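Local atomic coordinates of 5'-Methylthioadenosine Nucleosidase (Arabidopsis thaliana, PDB entry 2H8G), a protein that is a plant member of the phosphorylase superfamily, with two chains in the assembly and adenine bound in its pocket. Residues A[33-36]-A[37-40]; A[182-185]-A[186-189]; A[256-259]-A[260-264]; A[80-83]-A[84-87]; A[239-242]-A[243-247]. All blocks are in the same frame, centred on the assembly; numbering follows the deposited sequence.

Contact 1: residues A[33-36]-A[37-40]; sequences IAMQ and AEAL
E38 folds back over M35 at the start of helix 36-45. Its CB packs 3.4 Å from I33 CG2. The next atom, E38 CG, lies 3.6 Å from M35 CB. E38 CG is anti to the carbonyl carbon (chi1 -60°), and the rest of the chain is extended, which carries the carboxylate back to the loop before the helix. E38 CD passes alongside M35 CB and CG. At the tip, E38 OE1 accepts a hydrogen bond of 2.9 Å from M35 N, which arrives from above the carboxylate plane, 37° out of it. A water also lies 2.8 Å from E38 OE1 and takes a hydrogen bond from A34 N. The other oxygen, E38 OE2, passes near M35 SD, but its hydrogen bond goes to T116 OG1, a residue of the adenine pocket. Both oxygens are thus engaged, which limits rotation of the group. I33 CD1 also touches A39 CB at 3.9 Å, while V76 of strand 72-78 packs on both residues. M35 O accepts from E38 N at 2.9 Å and from A39 N at 3.2 Å. M35 is the N-cap, and its N-H is met by a side chain three residues on, through E38 OE1. This helix start follows strand 28-32 and places the E38 side chain about 6 Å from the adenine, hydrogen-bonded to T116 of its pocket.

Contact 2: residues A[182-185]-A[186-189]; sequences DMST and QDET
S184 and D187 face each other across the first turn of helix 185-193, each side chain meeting the backbone N of the other. S184 OG sits between its own backbone N and carbonyl carbon (chi1 72°) and accepts from D187 N at 3.0 Å. In return, D187 OD2 accepts from S184 N at 3.1 Å. The D187 carboxylate is turned so that this N-H comes from above its plane, 40° out of it. The two bonds make a capping box, with S184 as the N-cap. S184 O continues the pattern and accepts from E188 N at 2.9 Å.

M183 lies on another side of the turn. Its side chain runs past that of D187 in the opposite direction, CG 3.9 Å from D187 CB. It meets E188 at about a right angle. M183 SD rests near E188 CA and CB, and the bend at chi3 brings M183 CE to 3.6 Å from E188 OE2. E188 OE1 receives a hydrogen bond from a water that also donates to T185 O. T185 O accepts from T189 N at 3.2 Å as well.

R142 of the second subunit forms salt bridges with D187 OD2 and D182 OD1, which would probably offset the like charges of these two aspartates.

The cap joins the loop after strand 171-177 to helix 185-193. K199 of strand 198-200 bonds to D182 O, and M183 also touches V227 in the loop after strand 217-226.

Contact 3: residues A[256-259]-A[260-264]; sequences INFI and NGRNL
R262 lays its guanidinium flat on the ring of F258. The planes are 17° apart and the centres 4.0 Å apart. R262 NE stands over the middle of the ring, while R262 NH2 reaches the rim, 3.4 Å from F258 CE1. R262 CZ is off-centre, so the cation-pi contact is an offset one. R262 CD adds a CH-pi contact over the same ring, 4.0 Å from the F258 centroid. F258 O lies in the guanidinium plane, at its edge. An extended chain from CG to NE lets R262 span the distance back to the helix.

The backbone sets up this return. Helix 233-259 ends here, and I259 to R262 form a type II beta turn closed by R262 N donating to I259 O at 2.9 Å. G261 has positive phi, where a CB would be jammed against the preceding carbonyl oxygen. One step earlier, N260 N still donates to I256 O at 3.1 Å. A water lies close by and links N257 O with N260 O.

Further out, N163, L164 and E167 of helix 162-168 pack on F258. I259 rests on L72 of strand 72-78 and on I26, which also shares a backbone hydrogen bond with R262.

Contact 4: residues A[80-83]-A[84-87]; sequences GRDA and ALGI
D82 sends its CG away from its own backbone N (chi1 178°), and a chi2 of 65° then turns OD2 toward L85. D82 OD2 accepts from L85 N at 2.9 Å, on the anti side of the carboxylate and 24° out of its plane. The same oxygen lies 3.4 Å from A84 CB and 3.5 Å from L85 CD2. D82 OD1 is used as well: a water donates to it and takes a long hydrogen bond from A84 N.

The backbone of D82 bonds at both ends. D82 O accepts from G86 N at the short distance of 2.6 Å, and D82 N donates to I87 O at 2.8 Å. The loop therefore doubles back like a hairpin, with one helix-like turn at its tip. The bond from G86 N to D82 O is that of an alpha turn, and the carboxylate meets the N-H three residues on, much as an N-cap side chain does. G86 takes a positive phi and ends the turn.

The root of the R81 side chain borders the returning chain. Its CB is 3.2 Å from G86 O, and R81 CA makes a CA-H...O contact with I87 O at 3.5 Å. I87 CD1 comes back to D82 CB at 4.2 Å.

The loop joins strand 72-78 to helix 92-106. At its base, G80 O bonds to S89 OG. Y151, M147 and F148 of the second subunit pack on D82, L85 and I87 in turn.

Contact 5: residues A[239-242]-A[243-247]; sequences QNLT and VVTAA
The N240 amide lies beside V243, and the root of the same side chain packs on V244, with N240 CB 3.8 Å from V244 CG2. The amide is held from elsewhere, since N240 ND2 donates to T224 O in strand 217-226. Backbone carbonyls are the other flat groups. N240 O receives V244 N at 2.9 Å, with V243 CG2 and V244 CG2 close by. L241 O receives T245 N at 3.0 Å.

T245 closes the turn. Its OG1 sits between its backbone N and carbonyl carbon (chi1 51°), a position that sends the hydroxyl back at the previous turn. T245 OG1 is 2.7 Å from T242 O and 2.8 Å from L241 O. The methyl T245 CG2 packs against L241 CD1 at 3.8 Å, and T116 of strand 110-119 touches both residues.

Near the start of the segment, a water donates to Q239 O and accepts from V243 N. This bridge is consistent with a water replacing the usual helical bond where N240 (phi -100°, psi -1°) departs from regular helix angles.

The hydroxyl of T245 has one proton and two carbonyls within reach, so which of them it serves is unsettled. A246 N makes only a weak bond to T242 O. A buried polar group is thus met by the backbone of its own helix.

Contacts 1 and 5 touch: E38 CA lies 4.2 Å from T245 CG2. T116 of the adenine pocket joins them, bonding to E38 and packing on L241 and T245. The side chain of E38 is about 6 Å from the adenine, and those of L241 and M183 about 7 Å, so contacts 1, 5 and 2 stand around the ligand. Contact 4 is farther out, with I87 about 14 Å away, but its nearest atoms come within about 5 Å of contact 1. Contacts 2 and 4 both touch the second subunit. Contact 3 ends the helix that carries contact 5, and its centre is 38 Å from that of contact 2.

Contact 1: residues A[33-36]-A[37-40]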
loop_
_atom_site.group_PDB
_atom_site.type_symbol
_atom_site.label_atom_id
_atom_site.label_comp_id
_atom_site.label_asym_id
_atom_site.label_seq_id
_atom_site.Cartn_x
_atom_site.Cartn_y
_atom_site.Cartn_z
ATOM N N ILE A 33 9.001 2.265 11.375
ATOM C CA ILE A 33 8.106 2.108 12.521
ATOM C C ILE A 33 6.810 2.875 12.280
ATOM O O ILE A 33 6.820 4.084 12.042
ATOM C CB ILE A 33 8.811 2.605 13.806
ATOM C CG1 ILE A 33 10.129 1.835 13.980
ATOM C CG2 ILE A 33 7.911 2.414 15.019
ATOM C CD1 ILE A 33 10.944 2.228 15.201
ATOM N N ALA A 34 5.692 2.162 12.356
ATOM C CA ALA A 34 4.378 2.740 12.091
ATOM C C ALA A 34 3.868 3.802 13.057
ATOM O O ALA A 34 3.290 4.800 12.624
ATOM C CB ALA A 34 3.348 1.630 11.989
ATOM N N MET A 35 4.056 3.584 14.352
ATOM C CA MET A 35 3.569 4.530 15.359
ATOM C C MET A 35 4.696 5.313 16.022
ATOM O O MET A 35 5.713 4.746 16.405
ATOM C CB MET A 35 2.776 3.778 16.430
ATOM C CG MET A 35 1.621 2.956 15.880
ATOM S SD MET A 35 0.769 2.019 17.171
ATOM C CE MET A 35 -0.308 3.283 17.849
ATOM N N GLN A 36 4.506 6.622 16.167
ATOM C CA GLN A 36 5.526 7.454 16.796
ATOM C C GLN A 36 5.809 6.935 18.203
ATOM O O GLN A 36 6.942 7.002 18.677
ATOM C CB GLN A 36 5.062 8.912 16.890
ATOM C CG GLN A 36 4.077 9.176 18.022
ATOM C CD GLN A 36 4.078 10.627 18.479
ATOM O OE1 GLN A 36 5.129 11.196 18.776
ATOM N NE2 GLN A 36 2.895 11.228 18.545
ATOM N N ALA A 37 4.773 6.415 18.860
ATOM C CA ALA A 37 4.895 5.889 20.218
ATOM C C ALA A 37 5.789 4.658 20.276
ATOM O O ALA A 37 6.366 4.351 21.320
ATOM C CB ALA A 37 3.523 5.560 20.770
ATOM N N GLU A 38 5.890 3.943 19.161
ATOM C CA GLU A 38 6.735 2.757 19.099
ATOM C C GLU A 38 8.175 3.201 18.845
ATOM O O GLU A 38 9.126 2.533 19.256
ATOM C CB GLU A 38 6.287 1.828 17.954
ATOM C CG GLU A 38 4.854 1.309 18.050
ATOM C CD GLU A 38 4.409 0.551 16.794
ATOM O OE1 GLU A 38 4.659 1.043 15.675
ATOM O OE2 GLU A 38 3.795 -0.530 16.926
ATOM N N ALA A 39 8.324 4.342 18.175
ATOM C CA ALA A 39 9.640 4.870 17.830
ATOM C C ALA A 39 10.302 5.730 18.898
ATOM O O ALA A 39 11.515 5.648 19.096
ATOM C CB ALA A 39 9.556 5.659 16.528
ATOM N N LEU A 40 9.517 6.558 19.579
ATOM C CA LEU A 40 10.068 7.442 20.604
ATOM C C LEU A 40 10.998 6.752 21.597
ATOM O O LEU A 40 12.093 7.244 21.865
ATOM C CB LEU A 40 8.942 8.158 21.360
ATOM C CG LEU A 40 8.199 9.242 20.571
ATOM C CD1 LEU A 40 7.065 9.807 21.415
ATOM C CD2 LEU A 40 9.174 10.342 20.165
HETATM O O HOH W 1 5.750 -0.446 13.546
#

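Contact 2: residues A[182-185]-A[186-189]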
loop_
_atom_site.group_PDB
_atom_site.type_symbol
_atom_site.label_atom_id
_atom_site.label_comp_id
_atom_site.label_asym_id
_atom_site.label_seq_id
_atom_site.Cartn_x
_atom_site.Cartn_y
_atom_site.Cartn_z
ATOM N N ASP A 182 -8.988 -5.594 13.717
ATOM C CA ASP A 182 -9.849 -6.663 14.190
ATOM C C ASP A 182 -9.565 -7.875 13.311
ATOM O O ASP A 182 -8.636 -7.860 12.498
ATOM C CB ASP A 182 -11.327 -6.248 14.087
ATOM C CG ASP A 182 -11.798 -6.078 12.646
ATOM O OD1 ASP A 182 -10.948 -5.984 11.738
ATOM O OD2 ASP A 182 -13.029 -6.030 12.421
ATOM N N MET A 183 -10.341 -8.935 13.479
ATOM C CA MET A 183 -10.141 -10.122 12.665
ATOM C C MET A 183 -11.495 -10.674 12.267
ATOM O O MET A 183 -12.250 -11.163 13.111
ATOM C CB MET A 183 -9.347 -11.175 13.437
ATOM C CG MET A 183 -9.076 -12.445 12.639
ATOM S SD MET A 183 -7.977 -13.575 13.501
ATOM C CE MET A 183 -9.095 -14.220 14.748
ATOM N N SER A 184 -11.806 -10.574 10.980
ATOM C CA SER A 184 -13.076 -11.069 10.477
ATOM C C SER A 184 -13.005 -12.582 10.388
ATOM O O SER A 184 -11.931 -13.173 10.494
ATOM C CB SER A 184 -13.374 -10.490 9.093
ATOM O OG SER A 184 -12.527 -11.055 8.106
ATOM N N THR A 185 -14.156 -13.214 10.198
ATOM C CA THR A 185 -14.199 -14.659 10.092
ATOM C C THR A 185 -13.367 -15.106 8.893
ATOM O O THR A 185 -12.691 -16.133 8.940
ATOM C CB THR A 185 -15.649 -15.149 9.938
ATOM O OG1 THR A 185 -16.254 -14.510 8.807
ATOM C CG2 THR A 185 -16.457 -14.809 11.190
ATOM N N GLN A 186 -13.405 -14.320 7.820
ATOM C CA GLN A 186 -12.643 -14.643 6.621
ATOM C C GLN A 186 -11.145 -14.513 6.901
ATOM O O GLN A 186 -10.351 -15.343 6.457
ATOM C CB GLN A 186 -13.052 -13.716 5.472
ATOM C CG GLN A 186 -12.348 -13.986 4.148
ATOM C CD GLN A 186 -12.502 -15.419 3.663
ATOM O OE1 GLN A 186 -11.786 -16.321 4.106
ATOM N NE2 GLN A 186 -13.443 -15.636 2.751
ATOM N N ASP A 187 -10.760 -13.476 7.642
ATOM C CA ASP A 187 -9.350 -13.280 7.979
ATOM C C ASP A 187 -8.845 -14.455 8.807
ATOM O O ASP A 187 -7.776 -15.007 8.546
ATOM C CB ASP A 187 -9.138 -12.007 8.806
ATOM C CG ASP A 187 -9.518 -10.736 8.069
ATOM O OD1 ASP A 187 -9.449 -10.701 6.823
ATOM O OD2 ASP A 187 -9.864 -9.747 8.756
ATOM N N GLU A 188 -9.622 -14.815 9.824
ATOM C CA GLU A 188 -9.271 -15.900 10.729
ATOM C C GLU A 188 -9.017 -17.225 10.024
ATOM O O GLU A 188 -8.039 -17.906 10.317
ATOM C CB GLU A 188 -10.371 -16.073 11.779
ATOM C CG GLU A 188 -10.121 -17.195 12.779
ATOM C CD GLU A 188 -11.177 -17.247 13.870
ATOM O OE1 GLU A 188 -12.380 -17.176 13.539
ATOM O OE2 GLU A 188 -10.807 -17.365 15.056
ATOM N N THR A 189 -9.898 -17.591 9.100
ATOM C CA THR A 189 -9.747 -18.845 8.370
ATOM C C THR A 189 -8.410 -18.893 7.638
ATOM O O THR A 189 -7.728 -19.919 7.628
ATOM C CB THR A 189 -10.880 -19.032 7.334
ATOM O OG1 THR A 189 -12.147 -19.039 8.004
ATOM C CG2 THR A 189 -10.703 -20.347 6.588
HETATM O O HOH W 2 -7.702 -8.696 10.209
HETATM O O HOH W 3 -13.435 -17.967 10.943
#

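Contact 3: residues A[256-259]-A[260-264]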
loop_
_atom_site.group_PDB
_atom_site.type_symbol
_atom_site.label_atom_id
_atom_site.label_comp_id
_atom_site.label_asym_id
_atom_site.label_seq_id
_atom_site.Cartn_x
_atom_site.Cartn_y
_atom_site.Cartn_z
ATOM N N ILE A 256 20.776 -3.617 17.460
ATOM C CA ILE A 256 21.671 -2.603 16.916
ATOM C C ILE A 256 23.112 -2.859 17.345
ATOM O O ILE A 256 24.029 -2.810 16.524
ATOM C CB ILE A 256 21.244 -1.184 17.357
ATOM C CG1 ILE A 256 20.021 -0.746 16.551
ATOM C CG2 ILE A 256 22.387 -0.199 17.155
ATOM C CD1 ILE A 256 20.248 -0.767 15.048
ATOM N N ASN A 257 23.312 -3.144 18.627
ATOM C CA ASN A 257 24.658 -3.402 19.121
ATOM C C ASN A 257 25.253 -4.684 18.551
ATOM O O ASN A 257 26.474 -4.818 18.454
ATOM C CB ASN A 257 24.665 -3.438 20.649
ATOM C CG ASN A 257 24.656 -2.049 21.256
ATOM O OD1 ASN A 257 25.533 -1.231 20.970
ATOM N ND2 ASN A 257 23.667 -1.771 22.096
ATOM N N PHE A 258 24.395 -5.622 18.161
ATOM C CA PHE A 258 24.861 -6.876 17.578
ATOM C C PHE A 258 25.318 -6.634 16.141
ATOM O O PHE A 258 26.371 -7.116 15.720
ATOM C CB PHE A 258 23.742 -7.915 17.566
ATOM C CG PHE A 258 24.148 -9.231 16.969
ATOM C CD1 PHE A 258 24.841 -10.169 17.725
ATOM C CD2 PHE A 258 23.855 -9.525 15.641
ATOM C CE1 PHE A 258 25.234 -11.383 17.170
ATOM C CE2 PHE A 258 24.246 -10.737 15.075
ATOM C CZ PHE A 258 24.936 -11.667 15.842
ATOM N N ILE A 259 24.509 -5.890 15.394
ATOM C CA ILE A 259 24.803 -5.579 13.998
ATOM C C ILE A 259 26.078 -4.759 13.818
ATOM O O ILE A 259 26.826 -4.963 12.862
ATOM C CB ILE A 259 23.630 -4.808 13.351
ATOM C CG1 ILE A 259 22.418 -5.733 13.224
ATOM C CG2 ILE A 259 24.038 -4.260 11.988
ATOM C CD1 ILE A 259 21.171 -5.032 12.723
ATOM N N ASN A 260 26.321 -3.835 14.740
ATOM C CA ASN A 260 27.495 -2.975 14.661
ATOM C C ASN A 260 28.785 -3.766 14.473
ATOM O O ASN A 260 29.037 -4.742 15.175
ATOM C CB ASN A 260 27.586 -2.103 15.917
ATOM C CG ASN A 260 28.785 -1.169 15.896
ATOM O OD1 ASN A 260 29.852 -1.495 16.421
ATOM N ND2 ASN A 260 28.617 -0.007 15.276
ATOM N N GLY A 261 29.587 -3.345 13.500
ATOM C CA GLY A 261 30.850 -4.009 13.232
ATOM C C GLY A 261 30.752 -5.260 12.380
ATOM O O GLY A 261 31.766 -5.784 11.920
ATOM N N ARG A 262 29.534 -5.749 12.166
ATOM C CA ARG A 262 29.332 -6.952 11.370
ATOM C C ARG A 262 28.893 -6.617 9.954
ATOM O O ARG A 262 28.358 -5.538 9.696
ATOM C CB ARG A 262 28.255 -7.840 12.004
ATOM C CG ARG A 262 28.625 -8.482 13.327
ATOM C CD ARG A 262 27.425 -9.230 13.900
ATOM N NE ARG A 262 27.717 -9.832 15.197
ATOM C CZ ARG A 262 28.331 -10.998 15.365
ATOM N NH1 ARG A 262 28.719 -11.704 14.311
ATOM N NH2 ARG A 262 28.566 -11.453 16.587
ATOM N N ASN A 263 29.133 -7.543 9.033
ATOM C CA ASN A 263 28.694 -7.354 7.659
ATOM C C ASN A 263 27.465 -8.248 7.510
ATOM O O ASN A 263 27.224 -9.111 8.350
ATOM C CB ASN A 263 29.785 -7.743 6.657
ATOM C CG ASN A 263 30.359 -9.112 6.916
ATOM O OD1 ASN A 263 29.627 -10.096 7.022
ATOM N ND2 ASN A 263 31.681 -9.187 7.013
ATOM N N LEU A 264 26.685 -8.033 6.457
ATOM C CA LEU A 264 25.465 -8.808 6.245
ATOM C C LEU A 264 25.599 -10.316 6.414
ATOM O O LEU A 264 24.687 -10.968 6.925
ATOM C CB LEU A 264 24.883 -8.495 4.864
ATOM C CG LEU A 264 24.282 -7.093 4.736
ATOM C CD1 LEU A 264 23.954 -6.811 3.284
ATOM C CD2 LEU A 264 23.031 -6.986 5.598
HETATM O O HOH W 4 28.644 -6.031 17.455
#

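Contact 4: residues A[80-83]-A[84-87]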
loop_
_atom_site.group_PDB
_atom_site.type_symbol
_atom_site.label_atom_id
_atom_site.label_comp_id
_atom_site.label_asym_id
_atom_site.label_seq_id
_atom_site.Cartn_x
_atom_site.Cartn_y
_atom_site.Cartn_z
ATOM N N GLY A 80 4.075 9.218 10.338
ATOM C CA GLY A 80 3.610 10.447 10.956
ATOM C C GLY A 80 2.114 10.584 11.144
ATOM O O GLY A 80 1.349 9.640 10.936
ATOM N N ARG A 81 1.697 11.784 11.529
ATOM C CA ARG A 81 0.293 12.080 11.773
ATOM C C ARG A 81 -0.504 12.289 10.495
ATOM O O ARG A 81 -0.048 12.940 9.554
ATOM C CB ARG A 81 0.166 13.337 12.632
ATOM C CG ARG A 81 1.099 13.372 13.827
ATOM C CD ARG A 81 1.644 14.774 14.064
ATOM N NE ARG A 81 2.299 15.309 12.871
ATOM C CZ ARG A 81 1.666 15.919 11.871
ATOM N NH1 ARG A 81 0.350 16.085 11.917
ATOM N NH2 ARG A 81 2.348 16.357 10.819
ATOM N N ASP A 82 -1.706 11.728 10.476
ATOM C CA ASP A 82 -2.599 11.878 9.342
ATOM C C ASP A 82 -3.130 13.307 9.413
ATOM O O ASP A 82 -3.610 13.739 10.460
ATOM C CB ASP A 82 -3.759 10.893 9.454
ATOM C CG ASP A 82 -4.753 11.044 8.327
ATOM O OD1 ASP A 82 -4.370 10.786 7.170
ATOM O OD2 ASP A 82 -5.912 11.428 8.596
ATOM N N ALA A 83 -3.044 14.038 8.308
ATOM C CA ALA A 83 -3.509 15.421 8.283
ATOM C C ALA A 83 -4.975 15.585 8.682
ATOM O O ALA A 83 -5.326 16.523 9.400
ATOM C CB ALA A 83 -3.277 16.023 6.897
ATOM N N ALA A 84 -5.824 14.669 8.227
ATOM C CA ALA A 84 -7.254 14.740 8.516
ATOM C C ALA A 84 -7.680 14.334 9.924
ATOM O O ALA A 84 -8.495 15.018 10.543
ATOM C CB ALA A 84 -8.032 13.913 7.487
ATOM N N LEU A 85 -7.143 13.230 10.434
ATOM C CA LEU A 85 -7.525 12.755 11.761
ATOM C C LEU A 85 -6.485 12.956 12.860
ATOM O O LEU A 85 -6.815 12.872 14.041
ATOM C CB LEU A 85 -7.917 11.273 11.702
ATOM C CG LEU A 85 -9.244 10.880 11.037
ATOM C CD1 LEU A 85 -10.396 11.593 11.736
ATOM C CD2 LEU A 85 -9.218 11.232 9.563
ATOM N N GLY A 86 -5.235 13.203 12.476
ATOM C CA GLY A 86 -4.185 13.425 13.457
ATOM C C GLY A 86 -3.433 12.205 13.977
ATOM O O GLY A 86 -2.273 12.318 14.382
ATOM N N ILE A 87 -4.079 11.045 13.975
ATOM C CA ILE A 87 -3.453 9.822 14.467
ATOM C C ILE A 87 -2.358 9.282 13.543
ATOM O O ILE A 87 -2.188 9.761 12.419
ATOM C CB ILE A 87 -4.525 8.724 14.715
ATOM C CG1 ILE A 87 -5.443 8.577 13.496
ATOM C CG2 ILE A 87 -5.375 9.095 15.926
ATOM C CD1 ILE A 87 -4.788 7.976 12.276
HETATM O O HOH W 5 -4.940 13.065 5.536
#

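Contact 5: residues A[239-242]-A[243-247]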
loop_
_atom_site.group_PDB
_atom_site.type_symbol
_atom_site.label_atom_id
_atom_site.label_comp_id
_atom_site.label_asym_id
_atom_site.label_seq_id
_atom_site.Cartn_x
_atom_site.Cartn_y
_atom_site.Cartn_z
ATOM N N GLN A 239 -3.893 -1.314 26.065
ATOM C CA GLN A 239 -3.568 -1.484 27.478
ATOM C C GLN A 239 -2.095 -1.837 27.672
ATOM O O GLN A 239 -1.456 -1.387 28.625
ATOM C CB GLN A 239 -4.434 -2.595 28.078
ATOM C CG GLN A 239 -4.231 -2.827 29.568
ATOM C CD GLN A 239 -4.843 -4.133 30.039
ATOM O OE1 GLN A 239 -5.980 -4.460 29.694
ATOM N NE2 GLN A 239 -4.091 -4.887 30.834
ATOM N N ASN A 240 -1.556 -2.640 26.758
ATOM C CA ASN A 240 -0.165 -3.075 26.850
ATOM C C ASN A 240 0.807 -2.312 25.956
ATOM O O ASN A 240 2.009 -2.579 25.974
ATOM C CB ASN A 240 -0.065 -4.570 26.527
ATOM C CG ASN A 240 -0.750 -5.435 27.560
ATOM O OD1 ASN A 240 -0.521 -5.282 28.759
ATOM N ND2 ASN A 240 -1.585 -6.362 27.102
ATOM N N LEU A 241 0.289 -1.366 25.183
ATOM C CA LEU A 241 1.112 -0.585 24.269
ATOM C C LEU A 241 2.353 0.031 24.909
ATOM O O LEU A 241 3.470 -0.197 24.453
ATOM C CB LEU A 241 0.267 0.521 23.625
ATOM C CG LEU A 241 0.978 1.420 22.609
ATOM C CD1 LEU A 241 1.455 0.590 21.417
ATOM C CD2 LEU A 241 0.022 2.508 22.149
ATOM N N THR A 242 2.164 0.809 25.968
ATOM C CA THR A 242 3.294 1.458 26.625
ATOM C C THR A 242 4.359 0.501 27.159
ATOM O O THR A 242 5.541 0.648 26.852
ATOM C CB THR A 242 2.806 2.368 27.772
ATOM O OG1 THR A 242 1.963 3.392 27.231
ATOM C CG2 THR A 242 3.986 3.014 28.487
ATOM N N VAL A 243 3.946 -0.483 27.948
ATOM C CA VAL A 243 4.895 -1.434 28.519
ATOM C C VAL A 243 5.606 -2.301 27.480
ATOM O O VAL A 243 6.816 -2.509 27.559
ATOM C CB VAL A 243 4.205 -2.355 29.551
ATOM C CG1 VAL A 243 3.701 -1.527 30.727
ATOM C CG2 VAL A 243 3.055 -3.102 28.902
ATOM N N VAL A 244 4.858 -2.803 26.505
ATOM C CA VAL A 244 5.450 -3.654 25.474
ATOM C C VAL A 244 6.388 -2.890 24.541
ATOM O O VAL A 244 7.373 -3.447 24.049
ATOM C CB VAL A 244 4.352 -4.355 24.659
ATOM C CG1 VAL A 244 4.963 -5.130 23.498
ATOM C CG2 VAL A 244 3.579 -5.292 25.565
ATOM N N THR A 245 6.090 -1.619 24.289
ATOM C CA THR A 245 6.955 -0.832 23.422
ATOM C C THR A 245 8.305 -0.628 24.109
ATOM O O THR A 245 9.320 -0.411 23.450
ATOM C CB THR A 245 6.328 0.535 23.066
ATOM O OG1 THR A 245 5.898 1.196 24.260
ATOM C CG2 THR A 245 5.138 0.343 22.137
ATOM N N ALA A 246 8.316 -0.707 25.436
ATOM C CA ALA A 246 9.560 -0.559 26.180
ATOM C C ALA A 246 10.384 -1.824 25.959
ATOM O O ALA A 246 11.602 -1.770 25.807
ATOM C CB ALA A 246 9.271 -0.368 27.662
ATOM N N ALA A 247 9.705 -2.966 25.939
ATOM C CA ALA A 247 10.364 -4.247 25.721
ATOM C C ALA A 247 10.908 -4.286 24.295
ATOM O O ALA A 247 11.961 -4.867 24.027
ATOM C CB ALA A 247 9.371 -5.387 25.936
HETATM O O HOH W 6 1.236 -0.343 29.186
#